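Local coordinates for fatty Acyl-Adenylate Ligase (Escherichia coli, PDB 3PBK), which belongs to the AMP-binding (ANL) superfamily and holds 5'-O-[(S)-(dodecanoyloxy)(hydroxy)phosphoryl]adenosine in its pocket, at residues Y16-T21 with N203-S208; V173-A178 with I194-E199; I491-A496 with K558-A563; K499-I504 with A534-P539. All coordinates share one frame; numbering follows the deposited sequence.

Contact 1: residues Y16-T21 with N203-S208; sequences YADFPT and NLRAIS
Y16 and R205 form the single hydrogen bond of this contact, in which R205 NH1 donates to Y16 O over 3.1 Å in a nearly straight line (171°). The carbonyl oxygen lies in the guanidinium plane, while the donor is tilted from the carbonyl plane. With CG anti to the backbone N (chi1 172°) and a bend at chi2, the R205 chain brings CD and NH1 up to this oxygen. D18 OD2 stands 4.3 Å from R205 NH1, well out of the guanidinium plane, so at most a charge attraction probably links them; OD2 takes a weak bond from Y16 N and makes a long, weak ion pair with R15. The Y16 hydroxyl is hydrogen-bonded to L214 O, and the ring edge meets the helix, CD2 lying 3.3 Å from S208 O. S208 OG turns back to L204 O (3.0 Å), which also accepts S208 N from the opposite face of its plane. A17 CB sits against the helix backbone, 3.2 Å from R205 N, and packs on L204 CB. One hydrogen bond to a main-chain oxygen and the packing of A17 and Y16 join the N-terminal loop to helix 197-211, whose I207 touches the ligand; the D18-R205 attraction is probably secondary.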
loop_
_atom_site.group_PDB
_atom_site.type_symbol
_atom_site.label_atom_id
_atom_site.label_comp_id
_atom_site.label_asym_id
_atom_site.label_seq_id
_atom_site.Cartn_x
_atom_site.Cartn_y
_atom_site.Cartn_z
ATOM N N TYR A 16 -2.207 6.381 -22.800
ATOM C CA TYR A 16 -2.585 5.703 -21.565
ATOM C C TYR A 16 -1.743 4.478 -21.262
ATOM O O TYR A 16 -2.236 3.354 -21.338
ATOM C CB TYR A 16 -4.057 5.290 -21.610
ATOM C CG TYR A 16 -5.034 6.434 -21.451
ATOM C CD1 TYR A 16 -5.022 7.507 -22.333
ATOM C CD2 TYR A 16 -5.986 6.432 -20.433
ATOM C CE1 TYR A 16 -5.920 8.554 -22.204
ATOM C CE2 TYR A 16 -6.889 7.480 -20.294
ATOM C CZ TYR A 16 -6.848 8.536 -21.187
ATOM O OH TYR A 16 -7.725 9.586 -21.072
ATOM N N ALA A 17 -0.483 4.694 -20.902
ATOM C CA ALA A 17 0.399 3.587 -20.560
ATOM C C ALA A 17 0.616 2.620 -21.752
ATOM O O ALA A 17 1.156 1.520 -21.588
ATOM C CB ALA A 17 -0.134 2.855 -19.329
ATOM N N ASP A 18 0.172 3.055 -22.934
ATOM C CA ASP A 18 0.424 2.436 -24.241
ATOM C C ASP A 18 1.696 1.628 -24.451
ATOM O O ASP A 18 1.748 0.799 -25.350
ATOM C CB ASP A 18 0.507 3.544 -25.275
ATOM C CG ASP A 18 -0.805 3.844 -25.898
ATOM O OD1 ASP A 18 -1.230 3.052 -26.765
ATOM O OD2 ASP A 18 -1.411 4.878 -25.529
ATOM N N PHE A 19 2.733 1.902 -23.669
ATOM C CA PHE A 19 4.081 1.442 -23.994
ATOM C C PHE A 19 4.454 0.047 -23.515
ATOM O O PHE A 19 3.874 -0.477 -22.556
ATOM C CB PHE A 19 5.096 2.452 -23.474
ATOM C CG PHE A 19 4.646 3.856 -23.633
ATOM C CD1 PHE A 19 4.950 4.563 -24.780
ATOM C CD2 PHE A 19 3.880 4.457 -22.653
ATOM C CE1 PHE A 19 4.525 5.850 -24.939
ATOM C CE2 PHE A 19 3.451 5.739 -22.804
ATOM C CZ PHE A 19 3.772 6.441 -23.954
ATOM N N PRO A 20 5.441 -0.552 -24.196
ATOM C CA PRO A 20 6.027 -1.861 -23.900
ATOM C C PRO A 20 6.871 -1.837 -22.631
ATOM O O PRO A 20 6.880 -2.804 -21.870
ATOM C CB PRO A 20 6.950 -2.112 -25.100
ATOM C CG PRO A 20 6.540 -1.109 -26.142
ATOM C CD PRO A 20 6.034 0.058 -25.398
ATOM N N THR A 21 7.564 -0.728 -22.413
ATOM C CA THR A 21 8.637 -0.670 -21.440
ATOM C C THR A 21 8.618 0.660 -20.731
ATOM O O THR A 21 8.284 1.667 -21.342
ATOM C CB THR A 21 9.977 -0.806 -22.159
ATOM O OG1 THR A 21 10.333 -2.194 -22.243
ATOM C CG2 THR A 21 11.064 -0.035 -21.439
ATOM N N ASN A 203 -0.441 -3.199 -15.901
ATOM C CA ASN A 203 -1.184 -2.618 -14.806
ATOM C C ASN A 203 -1.333 -1.115 -14.968
ATOM O O ASN A 203 -2.423 -0.582 -14.805
ATOM C CB ASN A 203 -0.577 -2.964 -13.450
ATOM C CG ASN A 203 -1.612 -2.955 -12.336
ATOM O OD1 ASN A 203 -2.591 -3.682 -12.398
ATOM N ND2 ASN A 203 -1.403 -2.127 -11.324
ATOM N N LEU A 204 -0.248 -0.431 -15.297
ATOM C CA LEU A 204 -0.336 0.992 -15.596
ATOM C C LEU A 204 -1.420 1.274 -16.643
ATOM O O LEU A 204 -2.221 2.196 -16.498
ATOM C CB LEU A 204 1.009 1.510 -16.080
ATOM C CG LEU A 204 1.921 2.147 -15.036
ATOM C CD1 LEU A 204 1.559 1.691 -13.637
ATOM C CD2 LEU A 204 3.358 1.836 -15.365
ATOM N N ARG A 205 -1.444 0.469 -17.695
ATOM C CA ARG A 205 -2.480 0.562 -18.709
ATOM C C ARG A 205 -3.876 0.370 -18.087
ATOM O O ARG A 205 -4.778 1.173 -18.306
ATOM C CB ARG A 205 -2.188 -0.455 -19.815
ATOM C CG ARG A 205 -3.276 -0.620 -20.838
ATOM C CD ARG A 205 -3.477 0.620 -21.675
ATOM N NE ARG A 205 -4.579 0.444 -22.620
ATOM C CZ ARG A 205 -5.000 1.389 -23.457
ATOM N NH1 ARG A 205 -4.408 2.576 -23.463
ATOM N NH2 ARG A 205 -6.011 1.154 -24.288
ATOM N N ALA A 206 -4.046 -0.678 -17.288
ATOM C CA ALA A 206 -5.333 -0.934 -16.631
ATOM C C ALA A 206 -5.790 0.249 -15.777
ATOM O O ALA A 206 -6.922 0.722 -15.906
ATOM C CB ALA A 206 -5.268 -2.206 -15.786
ATOM N N ILE A 207 -4.899 0.718 -14.905
ATOM C CA ILE A 207 -5.195 1.812 -13.990
ATOM C C ILE A 207 -5.611 3.058 -14.729
ATOM O O ILE A 207 -6.713 3.563 -14.522
ATOM C CB ILE A 207 -3.989 2.171 -13.135
ATOM C CG1 ILE A 207 -3.705 1.054 -12.129
ATOM C CG2 ILE A 207 -4.236 3.491 -12.425
ATOM C CD1 ILE A 207 -2.269 1.033 -11.628
ATOM N N SER A 208 -4.734 3.558 -15.592
ATOM C CA SER A 208 -5.004 4.804 -16.308
ATOM C C SER A 208 -6.210 4.743 -17.267
ATOM O O SER A 208 -7.008 5.676 -17.352
ATOM C CB SER A 208 -3.761 5.246 -17.075
ATOM O OG SER A 208 -3.491 4.337 -18.129
#

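Contact 2: residues V173-A178 with I194-E199; sequences VPNDIA and IITHRE
H197 leans into the turn V173-D176, a type I beta turn, and its ring is covered on one face by A178. Starting at CB, the side chain first passes P174 O, 3.4 Å from H197 CB. With CG anti to the carbonyl carbon (chi1 -78°), the ring then swings toward the first strand: CD2 comes 3.9 Å from D176 CB, which lies at the ring edge, and CE1 and NE2 pass under A178 CB. That methyl makes a CH-pi contact 4.0 Å from the ring centroid, almost exactly on the ring normal. ND1, on the other flank, is hydrogen-bonded to the backbone N of L22. Strands 177-181 and 193-196 form an antiparallel beta hairpin, whose connecting loop carries the glycine- and serine/threonine-rich signature of the AMP-binding family. I177 and T196 are a non-hydrogen-bonded pair in it, and A178 N donates to I195 O (2.8 Å) at the next position. As the second strand turns into helix 197-211, D176 O accepts H197 N (2.9 Å) and P174 O accepts R198 N (2.8 Å), so the turn binds two amides of the first helical turn. T196 and E199 form a capping box: T196 OG1 accepts E199 N, and T196 N donates to E199 OE1 from above the carboxylate plane. E199 OE2 is hydrogen-bonded in addition to S422 OG. Farther along the hairpin, I177 CD1 packs against I194 CG2 at 3.5 Å, the two side chains crossing at a slant.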
loop_
_atom_site.group_PDB
_atom_site.type_symbol
_atom_site.label_atom_id
_atom_site.label_comp_id
_atom_site.label_asym_id
_atom_site.label_seq_id
_atom_site.Cartn_x
_atom_site.Cartn_y
_atom_site.Cartn_z
ATOM N N VAL A 173 13.682 -4.695 -22.914
ATOM C CA VAL A 173 12.545 -5.394 -23.535
ATOM C C VAL A 173 11.501 -5.815 -22.487
ATOM O O VAL A 173 11.821 -5.960 -21.299
ATOM C CB VAL A 173 12.967 -6.645 -24.365
ATOM C CG1 VAL A 173 14.480 -6.732 -24.502
ATOM C CG2 VAL A 173 12.399 -7.929 -23.746
ATOM N N PRO A 174 10.248 -6.014 -22.934
ATOM C CA PRO A 174 9.108 -6.311 -22.065
ATOM C C PRO A 174 9.365 -7.332 -20.961
ATOM O O PRO A 174 8.908 -7.117 -19.848
ATOM C CB PRO A 174 8.071 -6.839 -23.046
ATOM C CG PRO A 174 8.332 -6.059 -24.264
ATOM C CD PRO A 174 9.823 -5.884 -24.336
ATOM N N ASN A 175 10.075 -8.415 -21.244
ATOM C CA ASN A 175 10.193 -9.472 -20.250
ATOM C C ASN A 175 11.317 -9.316 -19.258
ATOM O O ASN A 175 11.520 -10.179 -18.410
ATOM C CB ASN A 175 10.233 -10.842 -20.908
ATOM C CG ASN A 175 8.856 -11.328 -21.265
ATOM O OD1 ASN A 175 8.687 -12.153 -22.160
ATOM N ND2 ASN A 175 7.842 -10.799 -20.565
ATOM N N ASP A 176 12.032 -8.202 -19.356
ATOM C CA ASP A 176 13.059 -7.878 -18.378
ATOM C C ASP A 176 12.422 -7.576 -17.025
ATOM O O ASP A 176 11.264 -7.162 -16.944
ATOM C CB ASP A 176 13.898 -6.685 -18.844
ATOM C CG ASP A 176 14.932 -7.068 -19.897
ATOM O OD1 ASP A 176 15.182 -8.280 -20.076
ATOM O OD2 ASP A 176 15.497 -6.154 -20.546
ATOM N N ILE A 177 13.179 -7.805 -15.958
ATOM C CA ILE A 177 12.754 -7.407 -14.627
ATOM C C ILE A 177 12.986 -5.897 -14.440
ATOM O O ILE A 177 14.091 -5.391 -14.680
ATOM C CB ILE A 177 13.497 -8.223 -13.555
ATOM C CG1 ILE A 177 13.138 -9.712 -13.694
ATOM C CG2 ILE A 177 13.193 -7.676 -12.169
ATOM C CD1 ILE A 177 13.692 -10.625 -12.604
ATOM N N ALA A 178 11.941 -5.178 -14.043
ATOM C CA ALA A 178 12.034 -3.735 -13.869
ATOM C C ALA A 178 12.452 -3.410 -12.448
ATOM O O ALA A 178 13.306 -2.561 -12.221
ATOM C CB ALA A 178 10.717 -3.076 -14.187
ATOM N N ILE A 194 8.637 -10.030 -8.127
ATOM C CA ILE A 194 9.309 -9.678 -9.383
ATOM C C ILE A 194 8.324 -9.003 -10.307
ATOM O O ILE A 194 7.255 -9.537 -10.592
ATOM C CB ILE A 194 9.886 -10.900 -10.130
ATOM C CG1 ILE A 194 11.030 -11.521 -9.330
ATOM C CG2 ILE A 194 10.362 -10.495 -11.516
ATOM C CD1 ILE A 194 11.397 -12.900 -9.785
ATOM N N ILE A 195 8.680 -7.822 -10.780
ATOM C CA ILE A 195 7.810 -7.114 -11.696
ATOM C C ILE A 195 8.569 -6.869 -12.998
ATOM O O ILE A 195 9.572 -6.159 -13.001
ATOM C CB ILE A 195 7.290 -5.787 -11.058
ATOM C CG1 ILE A 195 6.394 -6.086 -9.855
ATOM C CG2 ILE A 195 6.513 -4.961 -12.058
ATOM C CD1 ILE A 195 5.219 -7.004 -10.165
ATOM N N THR A 196 8.120 -7.478 -14.094
ATOM C CA THR A 196 8.742 -7.235 -15.398
ATOM C C THR A 196 8.208 -5.950 -16.008
ATOM O O THR A 196 7.205 -5.408 -15.553
ATOM C CB THR A 196 8.538 -8.409 -16.397
ATOM O OG1 THR A 196 7.190 -8.427 -16.902
ATOM C CG2 THR A 196 8.864 -9.739 -15.737
ATOM N N HIS A 197 8.871 -5.444 -17.034
ATOM C CA HIS A 197 8.333 -4.278 -17.716
ATOM C C HIS A 197 6.919 -4.541 -18.216
ATOM O O HIS A 197 6.045 -3.693 -18.081
ATOM C CB HIS A 197 9.223 -3.862 -18.874
ATOM C CG HIS A 197 10.439 -3.110 -18.450
ATOM N ND1 HIS A 197 10.418 -1.762 -18.178
ATOM C CD2 HIS A 197 11.716 -3.518 -18.251
ATOM C CE1 HIS A 197 11.629 -1.368 -17.829
ATOM N NE2 HIS A 197 12.436 -2.414 -17.866
ATOM N N ARG A 198 6.694 -5.721 -18.786
ATOM C CA ARG A 198 5.391 -6.041 -19.360
ATOM C C ARG A 198 4.292 -5.984 -18.315
ATOM O O ARG A 198 3.205 -5.464 -18.571
ATOM C CB ARG A 198 5.380 -7.418 -20.013
ATOM C CG ARG A 198 4.054 -7.721 -20.689
ATOM C CD ARG A 198 3.897 -9.187 -20.976
ATOM N NE ARG A 198 3.159 -9.880 -19.923
ATOM C CZ ARG A 198 3.698 -10.731 -19.048
ATOM N NH1 ARG A 198 5.009 -11.007 -19.067
ATOM N NH2 ARG A 198 2.918 -11.310 -18.140
ATOM N N GLU A 199 4.589 -6.526 -17.141
ATOM C CA GLU A 199 3.624 -6.584 -16.062
ATOM C C GLU A 199 3.300 -5.198 -15.512
ATOM O O GLU A 199 2.131 -4.824 -15.408
ATOM C CB GLU A 199 4.130 -7.526 -14.972
ATOM C CG GLU A 199 4.178 -8.973 -15.457
ATOM C CD GLU A 199 5.184 -9.846 -14.716
ATOM O OE1 GLU A 199 5.674 -9.435 -13.638
ATOM O OE2 GLU A 199 5.483 -10.950 -15.220
#

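Contact 3: residues I491-A496 with K558-A563; sequences IAFVTA and KRYQKA
F493 and Y560 meet as an offset edge-to-face pair, the edge of the phenylalanine ring directed at the face of the tyrosine ring, with centroids 5.7 Å apart and planes at 72°. The outer end of F493 does the touching: CZ lies 3.7 Å from Y560 CB, and CE2 follows close by. Y560 reaches the strand because its CG is anti to the backbone N (chi1 177°), which stretches the ring from the helix across to T495. There Y560 CE1 comes 3.4 Å from T495 OG1, obliquely to the ring. One residue further along the helix, Q561 bends at chi2 and lays its amide group against A496, with CD 3.4 Å from A496 CB. In the next shell, I501 touches both T495 and Y560, Q503 touches both aromatic side chains, and K557 adds a second helical neighbour for F493. Strand 490-494 is held by backbone bonds of I491 to Q503 and of F493 to I501, while E476 accepts A492 N. It is an outer strand of a three-stranded mixed sheet, and helix 553-564 packs on the face that carries F493, I501 and Q503, in a C-terminal alpha/beta part consistent with the ANL fold.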
loop_
_atom_site.group_PDB
_atom_site.type_symbol
_atom_site.label_atom_id
_atom_site.label_comp_id
_atom_site.label_asym_id
_atom_site.label_seq_id
_atom_site.Cartn_x
_atom_site.Cartn_y
_atom_site.Cartn_z
ATOM N N ILE A 491 -5.792 -4.360 18.079
ATOM C CA ILE A 491 -5.533 -5.581 17.323
ATOM C C ILE A 491 -6.211 -6.772 17.986
ATOM O O ILE A 491 -6.067 -6.985 19.198
ATOM C CB ILE A 491 -4.055 -5.921 17.319
ATOM C CG1 ILE A 491 -3.236 -4.751 16.810
ATOM C CG2 ILE A 491 -3.798 -7.154 16.478
ATOM C CD1 ILE A 491 -1.772 -4.876 17.183
ATOM N N ALA A 492 -6.932 -7.559 17.192
ATOM C CA ALA A 492 -7.567 -8.760 17.702
ATOM C C ALA A 492 -7.048 -10.006 16.985
ATOM O O ALA A 492 -6.793 -9.996 15.786
ATOM C CB ALA A 492 -9.076 -8.652 17.590
ATOM N N PHE A 493 -6.870 -11.077 17.744
ATOM C CA PHE A 493 -6.484 -12.360 17.178
ATOM C C PHE A 493 -6.799 -13.469 18.171
ATOM O O PHE A 493 -7.109 -13.206 19.338
ATOM C CB PHE A 493 -5.005 -12.368 16.804
ATOM C CG PHE A 493 -4.088 -12.106 17.959
ATOM C CD1 PHE A 493 -3.712 -10.815 18.284
ATOM C CD2 PHE A 493 -3.598 -13.153 18.721
ATOM C CE1 PHE A 493 -2.863 -10.574 19.347
ATOM C CE2 PHE A 493 -2.758 -12.917 19.783
ATOM C CZ PHE A 493 -2.389 -11.627 20.097
ATOM N N VAL A 494 -6.737 -14.708 17.704
ATOM C CA VAL A 494 -6.989 -15.835 18.585
ATOM C C VAL A 494 -5.701 -16.598 18.867
ATOM O O VAL A 494 -4.944 -16.933 17.958
ATOM C CB VAL A 494 -8.081 -16.780 18.037
ATOM C CG1 VAL A 494 -7.761 -17.221 16.621
ATOM C CG2 VAL A 494 -8.252 -17.971 18.951
ATOM N N THR A 495 -5.450 -16.843 20.147
ATOM C CA THR A 495 -4.262 -17.558 20.582
ATOM C C THR A 495 -4.358 -19.024 20.172
ATOM O O THR A 495 -5.429 -19.508 19.808
ATOM C CB THR A 495 -4.071 -17.418 22.101
ATOM O OG1 THR A 495 -2.682 -17.525 22.409
ATOM C CG2 THR A 495 -4.853 -18.472 22.864
ATOM N N ALA A 496 -3.240 -19.735 20.203
ATOM C CA ALA A 496 -3.256 -21.135 19.795
ATOM C C ALA A 496 -3.997 -22.008 20.808
ATOM O O ALA A 496 -4.338 -23.148 20.512
ATOM C CB ALA A 496 -1.846 -21.646 19.562
ATOM N N LYS A 558 1.879 -14.100 16.924
ATOM C CA LYS A 558 2.998 -14.985 17.224
ATOM C C LYS A 558 3.888 -14.405 18.310
ATOM O O LYS A 558 4.329 -15.125 19.197
ATOM C CB LYS A 558 3.787 -15.339 15.958
ATOM C CG LYS A 558 3.245 -16.600 15.259
ATOM C CD LYS A 558 1.725 -16.510 14.965
ATOM C CE LYS A 558 1.032 -17.888 14.874
ATOM N NZ LYS A 558 0.620 -18.442 16.210
ATOM N N ARG A 559 4.143 -13.104 18.246
ATOM C CA ARG A 559 4.835 -12.423 19.332
ATOM C C ARG A 559 4.258 -12.857 20.667
ATOM O O ARG A 559 4.993 -13.203 21.596
ATOM C CB ARG A 559 4.648 -10.920 19.215
ATOM C CG ARG A 559 5.821 -10.177 18.672
ATOM C CD ARG A 559 5.711 -8.723 19.068
ATOM N NE ARG A 559 6.503 -7.885 18.181
ATOM C CZ ARG A 559 6.018 -7.282 17.102
ATOM N NH1 ARG A 559 4.731 -7.412 16.786
ATOM N NH2 ARG A 559 6.821 -6.540 16.350
ATOM N N TYR A 560 2.929 -12.808 20.750
ATOM C CA TYR A 560 2.194 -13.190 21.946
ATOM C C TYR A 560 2.374 -14.682 22.242
ATOM O O TYR A 560 2.659 -15.060 23.378
ATOM C CB TYR A 560 0.709 -12.836 21.783
ATOM C CG TYR A 560 -0.175 -13.261 22.941
ATOM C CD1 TYR A 560 -0.553 -14.594 23.104
ATOM C CD2 TYR A 560 -0.644 -12.329 23.864
ATOM C CE1 TYR A 560 -1.357 -14.989 24.157
ATOM C CE2 TYR A 560 -1.455 -12.714 24.920
ATOM C CZ TYR A 560 -1.805 -14.048 25.066
ATOM O OH TYR A 560 -2.612 -14.444 26.117
ATOM N N GLN A 561 2.213 -15.518 21.214
ATOM C CA GLN A 561 2.379 -16.972 21.330
ATOM C C GLN A 561 3.764 -17.371 21.836
ATOM O O GLN A 561 3.890 -18.133 22.798
ATOM C CB GLN A 561 2.151 -17.637 19.972
ATOM C CG GLN A 561 1.731 -19.084 20.071
ATOM C CD GLN A 561 0.328 -19.208 20.619
ATOM O OE1 GLN A 561 0.132 -19.502 21.806
ATOM N NE2 GLN A 561 -0.667 -18.947 19.765
ATOM N N LYS A 562 4.796 -16.879 21.155
ATOM C CA LYS A 562 6.177 -17.048 21.592
ATOM C C LYS A 562 6.371 -16.560 23.036
ATOM O O LYS A 562 6.999 -17.240 23.850
ATOM C CB LYS A 562 7.135 -16.344 20.610
ATOM C CG LYS A 562 8.179 -15.426 21.255
ATOM C CD LYS A 562 8.678 -14.355 20.266
ATOM C CE LYS A 562 9.044 -13.029 20.970
ATOM N NZ LYS A 562 9.116 -11.868 20.018
ATOM N N ALA A 563 5.816 -15.395 23.356
ATOM C CA ALA A 563 5.895 -14.854 24.710
ATOM C C ALA A 563 5.297 -15.804 25.753
ATOM O O ALA A 563 5.911 -16.093 26.784
ATOM C CB ALA A 563 5.199 -13.503 24.775
#

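Contact 4: residues K499-I504 with A534-P539; sequences KIILQI and AIDLLP
I504 O accepts L538 N over 2.6 Å in an almost straight bond (177°), and the same oxygen has L537 CA 3.4 Å away in a CA-H...O contact. Four more backbone bonds join the strands in parallel register: A534 N to I500 O, L502 N to A534 O, D536 N to L502 O (2.8 Å) and I504 N to D536 O (2.7 Å). On one face Q503 and D536 lie side by side. The extended Q503 chain, whose CG is anti to the carbonyl carbon (chi1 -50°), carries NE2 to a weak bond with D536 OD2 at 3.3 Å, the amide and carboxylate planes 23° apart. I501 and A534 share that face, where A556 of helix 553-564 packs on Q503. The other face is apolar: L502 CD2 meets I535 CD1, I504 CD1 meets I535 CG2 (4.2 Å), and I504 CB meets L537 CD1 (4.0 Å). Helix 511-529, which connects the two strands in a beta-alpha-beta unit, covers this side, with I525 on L502, L521 on I504 and I518 on L537. The other edge of strand 500-505 is bonded to strand 490-494. Strand 500-505 is therefore held along both flanks, and its tie to 533-538 rests on main-chain bonds and aliphatic burial, to which the weak amide-carboxylate bond probably adds little.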
loop_
_atom_site.group_PDB
_atom_site.type_symbol
_atom_site.label_atom_id
_atom_site.label_comp_id
_atom_site.label_asym_id
_atom_site.label_seq_id
_atom_site.Cartn_x
_atom_site.Cartn_y
_atom_site.Cartn_z
ATOM N N LYS A 499 -7.910 -18.874 22.961
ATOM C CA LYS A 499 -8.339 -17.716 23.749
ATOM C C LYS A 499 -8.210 -16.457 22.898
ATOM O O LYS A 499 -7.164 -16.221 22.299
ATOM C CB LYS A 499 -7.486 -17.559 25.011
ATOM C CG LYS A 499 -7.185 -18.865 25.750
ATOM C CD LYS A 499 -8.427 -19.448 26.415
ATOM C CE LYS A 499 -8.054 -20.464 27.490
ATOM N NZ LYS A 499 -9.122 -20.610 28.531
ATOM N N ILE A 500 -9.266 -15.649 22.838
ATOM C CA ILE A 500 -9.248 -14.443 22.006
ATOM C C ILE A 500 -8.622 -13.248 22.716
ATOM O O ILE A 500 -9.108 -12.810 23.751
ATOM C CB ILE A 500 -10.670 -14.065 21.527
ATOM C CG1 ILE A 500 -11.115 -15.007 20.408
ATOM C CG2 ILE A 500 -10.717 -12.621 21.054
ATOM C CD1 ILE A 500 -12.404 -14.606 19.761
ATOM N N ILE A 501 -7.546 -12.712 22.165
ATOM C CA ILE A 501 -6.911 -11.567 22.797
ATOM C C ILE A 501 -7.185 -10.303 21.995
ATOM O O ILE A 501 -7.145 -10.321 20.769
ATOM C CB ILE A 501 -5.380 -11.764 22.957
ATOM C CG1 ILE A 501 -5.074 -12.860 23.974
ATOM C CG2 ILE A 501 -4.700 -10.472 23.371
ATOM C CD1 ILE A 501 -4.577 -14.131 23.353
ATOM N N LEU A 502 -7.487 -9.214 22.691
ATOM C CA LEU A 502 -7.548 -7.902 22.064
ATOM C C LEU A 502 -6.478 -6.996 22.667
ATOM O O LEU A 502 -6.559 -6.633 23.840
ATOM C CB LEU A 502 -8.918 -7.269 22.276
ATOM C CG LEU A 502 -9.106 -5.813 21.845
ATOM C CD1 LEU A 502 -8.981 -5.671 20.346
ATOM C CD2 LEU A 502 -10.458 -5.309 22.296
ATOM N N GLN A 503 -5.477 -6.628 21.871
ATOM C CA GLN A 503 -4.442 -5.726 22.346
ATOM C C GLN A 503 -4.779 -4.294 21.958
ATOM O O GLN A 503 -5.226 -4.031 20.851
ATOM C CB GLN A 503 -3.083 -6.133 21.795
ATOM C CG GLN A 503 -2.775 -7.599 21.983
ATOM C CD GLN A 503 -1.302 -7.915 21.811
ATOM O OE1 GLN A 503 -0.714 -7.680 20.753
ATOM N NE2 GLN A 503 -0.697 -8.459 22.860
ATOM N N ILE A 504 -4.589 -3.374 22.894
ATOM C CA ILE A 504 -4.856 -1.961 22.660
ATOM C C ILE A 504 -3.672 -1.120 23.132
ATOM O O ILE A 504 -3.319 -1.124 24.314
ATOM C CB ILE A 504 -6.132 -1.480 23.388
ATOM C CG1 ILE A 504 -7.318 -2.385 23.060
ATOM C CG2 ILE A 504 -6.446 -0.041 23.022
ATOM C CD1 ILE A 504 -8.605 -1.957 23.720
ATOM N N ALA A 534 -9.758 -11.098 26.083
ATOM C CA ALA A 534 -8.804 -10.636 27.080
ATOM C C ALA A 534 -8.214 -9.310 26.637
ATOM O O ALA A 534 -7.406 -9.273 25.716
ATOM C CB ALA A 534 -7.715 -11.662 27.265
ATOM N N ILE A 535 -8.635 -8.229 27.289
ATOM C CA ILE A 535 -8.167 -6.884 26.970
ATOM C C ILE A 535 -6.711 -6.687 27.415
ATOM O O ILE A 535 -6.390 -6.857 28.585
ATOM C CB ILE A 535 -9.049 -5.814 27.667
ATOM C CG1 ILE A 535 -10.530 -6.215 27.638
ATOM C CG2 ILE A 535 -8.823 -4.434 27.061
ATOM C CD1 ILE A 535 -11.125 -6.324 26.265
ATOM N N ASP A 536 -5.835 -6.329 26.481
ATOM C CA ASP A 536 -4.427 -6.085 26.785
ATOM C C ASP A 536 -4.090 -4.633 26.545
ATOM O O ASP A 536 -3.907 -4.234 25.401
ATOM C CB ASP A 536 -3.537 -6.932 25.874
ATOM C CG ASP A 536 -2.657 -7.901 26.638
ATOM O OD1 ASP A 536 -2.914 -8.105 27.848
ATOM O OD2 ASP A 536 -1.703 -8.449 26.022
ATOM N N LEU A 537 -4.005 -3.834 27.605
ATOM C CA LEU A 537 -3.624 -2.427 27.443
ATOM C C LEU A 537 -2.106 -2.270 27.348
ATOM O O LEU A 537 -1.381 -2.613 28.281
ATOM C CB LEU A 537 -4.208 -1.568 28.572
ATOM C CG LEU A 537 -5.575 -0.926 28.284
ATOM C CD1 LEU A 537 -6.430 -1.807 27.400
ATOM C CD2 LEU A 537 -6.335 -0.564 29.549
ATOM N N LEU A 538 -1.627 -1.770 26.211
ATOM C CA LEU A 538 -0.193 -1.607 25.984
ATOM C C LEU A 538 0.201 -0.142 25.946
ATOM O O LEU A 538 -0.655 0.745 25.909
ATOM C CB LEU A 538 0.228 -2.253 24.668
ATOM C CG LEU A 538 -0.215 -3.683 24.379
ATOM C CD1 LEU A 538 0.527 -4.218 23.160
ATOM C CD2 LEU A 538 0.007 -4.561 25.593
ATOM N N PRO A 539 1.511 0.118 25.949
ATOM C CA PRO A 539 2.051 1.474 25.825
ATOM C C PRO A 539 2.065 1.903 24.361
ATOM O O PRO A 539 2.071 1.050 23.476
ATOM C CB PRO A 539 3.489 1.322 26.321
ATOM C CG PRO A 539 3.603 -0.097 26.841
ATOM C CD PRO A 539 2.574 -0.879 26.140
#

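The four contacts form two clusters at distant parts of the chain. Contacts 1 and 2 lie 13 Å apart between centres and share helix 197-211; T21 packs against H197, and contact 2 falls within the stretch of chain that contact 1 spans. Contacts 3 and 4, 10 Å apart, come later in the sequence and share the sheet of strands 490-494, 500-505 and 533-538, contact 4 lying between the two segments of contact 3. About 42 Å separates the centres of contacts 1 and 3. One cluster therefore ties the N-terminal loop and a hairpin to a helix that reaches the ligand, while the other builds a small C-terminal alpha/beta unit, consistent with the two-part architecture of the ANL superfamily.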